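Local coordinates for tyrosine-protein phosphatase non-receptor type 18 (PDB 2OC3) that removes phosphate from phosphotyrosine in proteins, acting on autophosphorylated tyrosine kinases through the catalytic domain described here, at residues Glu173-Arg178 with Leu194-Trp199; Val29-Phe34 with Gln280-Tyr285. All blocks are in the same frame, centred on the assembly; numbering follows the deposited sequence.

Contact 1: Glu173-Arg178 with Leu194-Trp199; sequences EDIMLR and LQYMSW
D174 meets S198 where an antiparallel beta hairpin, strands 175-184 and 187-196 of the mixed central sheet of this classical tyrosine phosphatase domain, opens away from its turn. S198 OG donates to D174 OD1 over 2.6 Å, arriving from above the carboxylate plane, while H210 at the start of helix 209-222 holds OD2; an aspartate suits this place because its two oxygens tie the loop after strand 187-196 to the start of that helix. D174 O accepts from M197 N at 2.8 Å and also lies over one face of the Y196 ring, whose opposite face is covered at its rim by W199 CE3. I175 points to the face shared with L177, L194 and Y196, where aliphatic branches fill the layer beneath helix 209-222; its CG2 reaches L194 CD2 at 3.9 Å. On the other face M176 faces Q195 in a hydrogen-bonded pair, with M176 N to Q195 O at 3.0 Å and Q195 N to M176 O at 2.8 Å. L177 brings CD1 to 3.7 Å from L194 CD2. R178 is extended (chi2 -165°, chi3 175°), which carries its guanidinium to the Q195 amide, the two planes 46° apart. A charged, planar arginine suits the place: NE makes a salt bridge with E168, NH1 also bonds to Q193 OE1, and W149 makes a cation-pi contact. A methionine in place of R178 would probably leave Q195 OE1 without its two protein donors and E168 without its salt-bridge mate. Q195 NE2 is held by C135 O, which helps fix the amide with OE1 facing the arginine. That oxygen receives NH1 at 2.9 Å and NH2 at 3.1 Å, both from within the guanidinium plane of R178.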
# COMPACT_ATOMS: atom_id res chain seq x y z
N GLU A 173 15.41 -2.41 -13.85
CA GLU A 173 15.58 -3.84 -13.55
C GLU A 173 14.72 -4.35 -12.40
O GLU A 173 14.55 -5.58 -12.21
CB GLU A 173 17.05 -4.23 -13.31
CG GLU A 173 17.67 -3.64 -12.10
CD GLU A 173 19.09 -4.15 -11.85
OE1 GLU A 173 19.26 -5.28 -11.34
OE2 GLU A 173 20.04 -3.40 -12.17
N ASP A 174 14.15 -3.42 -11.62
CA ASP A 174 13.40 -3.79 -10.42
C ASP A 174 11.90 -3.54 -10.50
O ASP A 174 11.19 -3.93 -9.57
CB ASP A 174 13.96 -3.03 -9.22
CG ASP A 174 15.40 -3.41 -8.95
OD1 ASP A 174 15.68 -4.61 -8.80
OD2 ASP A 174 16.29 -2.52 -9.01
N ILE A 175 11.41 -2.89 -11.55
CA ILE A 175 10.00 -2.47 -11.59
C ILE A 175 9.33 -2.87 -12.90
O ILE A 175 9.82 -2.48 -14.00
CB ILE A 175 9.84 -0.93 -11.48
CG1 ILE A 175 10.56 -0.38 -10.25
CG2 ILE A 175 8.37 -0.53 -11.44
CD1 ILE A 175 10.18 -0.90 -8.92
N MET A 176 8.23 -3.60 -12.77
CA MET A 176 7.35 -4.01 -13.87
C MET A 176 6.12 -3.10 -13.87
O MET A 176 5.56 -2.80 -12.80
CB MET A 176 6.94 -5.46 -13.68
CG MET A 176 5.75 -5.92 -14.45
SD MET A 176 6.05 -5.94 -16.19
CE MET A 176 6.97 -7.44 -16.33
N LEU A 177 5.67 -2.69 -15.06
CA LEU A 177 4.40 -1.96 -15.25
C LEU A 177 3.53 -2.79 -16.14
O LEU A 177 3.87 -3.03 -17.29
CB LEU A 177 4.64 -0.62 -15.89
CG LEU A 177 3.38 0.21 -16.25
CD1 LEU A 177 2.53 0.58 -15.07
CD2 LEU A 177 3.73 1.50 -17.03
N ARG A 178 2.36 -3.24 -15.64
CA ARG A 178 1.36 -3.92 -16.40
C ARG A 178 0.18 -3.01 -16.68
O ARG A 178 -0.33 -2.33 -15.79
CB ARG A 178 0.87 -5.18 -15.69
CG ARG A 178 1.98 -6.16 -15.31
CD ARG A 178 1.46 -7.52 -14.93
NE ARG A 178 2.56 -8.46 -14.69
CZ ARG A 178 3.21 -8.55 -13.53
NH1 ARG A 178 2.84 -7.84 -12.49
NH2 ARG A 178 4.24 -9.38 -13.39
N LEU A 194 1.89 -1.54 -10.93
CA LEU A 194 3.31 -1.47 -10.82
C LEU A 194 3.74 -2.50 -9.80
O LEU A 194 3.16 -2.54 -8.73
CB LEU A 194 3.75 -0.11 -10.38
CG LEU A 194 3.65 1.03 -11.41
CD1 LEU A 194 3.39 2.42 -10.76
CD2 LEU A 194 4.88 1.05 -12.27
N GLN A 195 4.73 -3.33 -10.14
CA GLN A 195 5.17 -4.39 -9.24
C GLN A 195 6.65 -4.25 -9.01
O GLN A 195 7.43 -4.19 -9.95
CB GLN A 195 4.87 -5.78 -9.81
CG GLN A 195 5.18 -6.88 -8.75
CD GLN A 195 5.05 -8.29 -9.25
OE1 GLN A 195 4.68 -8.54 -10.41
NE2 GLN A 195 5.35 -9.25 -8.35
N TYR A 196 7.06 -4.14 -7.76
CA TYR A 196 8.45 -4.12 -7.34
C TYR A 196 8.89 -5.59 -7.29
O TYR A 196 8.22 -6.43 -6.65
CB TYR A 196 8.60 -3.44 -5.95
CG TYR A 196 10.00 -3.00 -5.69
CD1 TYR A 196 10.36 -1.69 -5.85
CD2 TYR A 196 10.99 -3.90 -5.34
CE1 TYR A 196 11.68 -1.28 -5.68
CE2 TYR A 196 12.30 -3.50 -5.18
CZ TYR A 196 12.64 -2.19 -5.35
OH TYR A 196 13.98 -1.80 -5.20
N MET A 197 9.97 -5.91 -8.01
CA MET A 197 10.28 -7.30 -8.38
C MET A 197 11.40 -7.96 -7.59
O MET A 197 11.58 -9.16 -7.74
CB MET A 197 10.63 -7.39 -9.89
CG MET A 197 9.56 -6.84 -10.78
SD MET A 197 7.98 -7.66 -10.67
CE MET A 197 8.40 -9.20 -11.53
N SER A 198 12.12 -7.20 -6.76
CA SER A 198 13.33 -7.68 -6.10
C SER A 198 13.47 -7.28 -4.64
O SER A 198 14.57 -7.31 -4.10
CB SER A 198 14.52 -7.15 -6.88
OG SER A 198 14.51 -5.74 -6.79
N TRP A 199 12.39 -6.91 -3.97
CA TRP A 199 12.52 -6.56 -2.57
C TRP A 199 13.03 -7.77 -1.77
O TRP A 199 12.44 -8.85 -1.83
CB TRP A 199 11.20 -6.05 -2.00
CG TRP A 199 11.38 -5.24 -0.73
CD1 TRP A 199 11.83 -5.69 0.48
CD2 TRP A 199 11.05 -3.87 -0.56
NE1 TRP A 199 11.80 -4.66 1.40
CE2 TRP A 199 11.33 -3.54 0.78
CE3 TRP A 199 10.56 -2.88 -1.42
CZ2 TRP A 199 11.13 -2.23 1.28
CZ3 TRP A 199 10.34 -1.60 -0.93
CH2 TRP A 199 10.63 -1.29 0.42
O HOH W 1 5.28 -11.11 -11.50

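Contact 2: Val29-Phe34 with Gln280-Tyr285; sequences VLAGEF and QTEEQY
F34 of helix 29-47 drives its ring against the first turn of helix 282-296, packing on the N-terminal end of that helix, where T281 and Q284 form a capping box. Packing is tight here: F34 CE2 lies 3.4 Å from E282 N, T281 O sits over one ring face, and Q280 O meets the ring edge. The phenyl gets there because CG stands anti to the backbone N (chi1 -166°), sending a flat apolar group straight at the turn. The Y285 ring lies obliquely beside it, planes 35° apart, with Y285 CB 3.6 Å from F34 CD1. A tyrosine fits because its hydroxyl can still find a polar mate: Y285 OH donates to E33 OE2, which lies near the ring plane and also bonds to Y289 OH; the modelled 2.5 Å from Y285 OH to E33 OE2 is unusually short and its exact length doubtful. Q284 suits the cap, its OE1 accepting from both Q280 N and T281 N, which steadies the backbone of Q280, probably a substrate-binding residue. The other side is looser and wetter. E282 leans its carboxylate on A31, whose small CB lets it come close, and R286 pairs with E282 OE2. A water bridges the helices there, its oxygen 2.7 Å from both A31 O and E282 OE1.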
# COMPACT_ATOMS: atom_id res chain seq x y z
N VAL A 29 20.60 7.34 16.40
CA VAL A 29 19.50 8.30 16.48
C VAL A 29 18.27 7.66 15.84
O VAL A 29 17.18 7.68 16.42
CB VAL A 29 19.84 9.65 15.79
CG1 VAL A 29 18.61 10.54 15.68
CG2 VAL A 29 20.94 10.37 16.57
N LEU A 30 18.45 7.08 14.67
CA LEU A 30 17.31 6.49 13.96
C LEU A 30 16.80 5.23 14.65
O LEU A 30 15.59 4.97 14.63
CB LEU A 30 17.63 6.23 12.48
CG LEU A 30 17.76 7.46 11.59
CD1 LEU A 30 17.75 6.98 10.13
CD2 LEU A 30 16.66 8.49 11.85
N ALA A 31 17.69 4.46 15.27
CA ALA A 31 17.29 3.29 16.07
C ALA A 31 16.38 3.72 17.22
O ALA A 31 15.31 3.14 17.45
CB ALA A 31 18.51 2.56 16.61
N GLY A 32 16.81 4.74 17.97
CA GLY A 32 16.01 5.30 19.05
C GLY A 32 14.69 5.88 18.60
O GLY A 32 13.66 5.69 19.23
N GLU A 33 14.71 6.58 17.47
CA GLU A 33 13.52 7.17 16.92
C GLU A 33 12.52 6.09 16.52
O GLU A 33 11.33 6.25 16.80
CB GLU A 33 13.90 8.00 15.69
CG GLU A 33 12.94 9.03 15.35
CD GLU A 33 13.50 9.99 14.31
OE1 GLU A 33 14.43 10.77 14.60
OE2 GLU A 33 12.99 9.96 13.20
N PHE A 34 12.98 5.02 15.86
CA PHE A 34 12.06 3.92 15.52
C PHE A 34 11.56 3.22 16.79
O PHE A 34 10.38 2.82 16.86
CB PHE A 34 12.64 2.92 14.53
CG PHE A 34 11.58 1.99 13.95
CD1 PHE A 34 10.56 2.53 13.21
CD2 PHE A 34 11.57 0.65 14.22
CE1 PHE A 34 9.53 1.72 12.70
CE2 PHE A 34 10.53 -0.17 13.72
CZ PHE A 34 9.56 0.38 12.95
N GLN A 280 7.36 -1.42 9.37
CA GLN A 280 7.37 -2.45 10.37
C GLN A 280 8.71 -2.57 11.09
O GLN A 280 8.75 -2.93 12.27
CB GLN A 280 7.01 -3.77 9.69
CG GLN A 280 6.67 -4.88 10.62
CD GLN A 280 5.76 -5.88 9.93
OE1 GLN A 280 5.74 -5.99 8.70
NE2 GLN A 280 4.99 -6.59 10.72
N THR A 281 9.80 -2.29 10.40
CA THR A 281 11.15 -2.56 10.93
C THR A 281 12.06 -1.34 10.93
O THR A 281 11.87 -0.37 10.18
CB THR A 281 11.84 -3.69 10.16
OG1 THR A 281 12.16 -3.22 8.85
CG2 THR A 281 10.96 -4.92 10.04
N GLU A 282 13.06 -1.37 11.82
CA GLU A 282 14.06 -0.34 11.86
C GLU A 282 14.76 -0.17 10.49
O GLU A 282 15.00 0.96 10.07
CB GLU A 282 15.09 -0.62 12.99
CG GLU A 282 16.15 0.44 13.13
CD GLU A 282 17.25 0.06 14.11
OE1 GLU A 282 16.94 -0.46 15.20
OE2 GLU A 282 18.42 0.32 13.78
N GLU A 283 15.06 -1.27 9.82
CA GLU A 283 15.72 -1.17 8.52
C GLU A 283 14.81 -0.46 7.49
O GLU A 283 15.29 0.34 6.69
CB GLU A 283 16.13 -2.55 8.02
N GLN A 284 13.51 -0.72 7.55
CA GLN A 284 12.57 0.00 6.70
C GLN A 284 12.55 1.48 7.03
O GLN A 284 12.48 2.31 6.13
CB GLN A 284 11.18 -0.59 6.80
CG GLN A 284 11.07 -1.93 6.10
CD GLN A 284 9.79 -2.73 6.43
OE1 GLN A 284 8.99 -2.29 7.27
NE2 GLN A 284 9.63 -3.92 5.83
N TYR A 285 12.57 1.82 8.32
CA TYR A 285 12.55 3.22 8.74
C TYR A 285 13.82 3.94 8.28
O TYR A 285 13.76 5.05 7.80
CB TYR A 285 12.39 3.32 10.27
CG TYR A 285 12.12 4.71 10.81
CD1 TYR A 285 10.87 5.30 10.63
CD2 TYR A 285 13.09 5.43 11.52
CE1 TYR A 285 10.58 6.55 11.10
CE2 TYR A 285 12.79 6.68 12.04
CZ TYR A 285 11.53 7.25 11.80
OH TYR A 285 11.19 8.49 12.29
O HOH W 2 14.89 0.59 16.54

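The two contacts lie in one tyrosine phosphatase domain, their centres about 25 Å apart and their nearest atoms about 5 Å apart without touching. Along the chain contact 1 is nested within the loop that contact 2 closes: helix 29-47 comes first, then the hairpin strands 175-184 and 187-196, and last helix 282-296. Contact 1 thus joins neighbours in sequence within the central sheet, whereas contact 2 brings the two ends of the domain together. Both come near the catalytic centre: the side chains of Y196 and Q280 are about 9 Å and 7 Å from that of C233, the predicted phosphocysteine nucleophile.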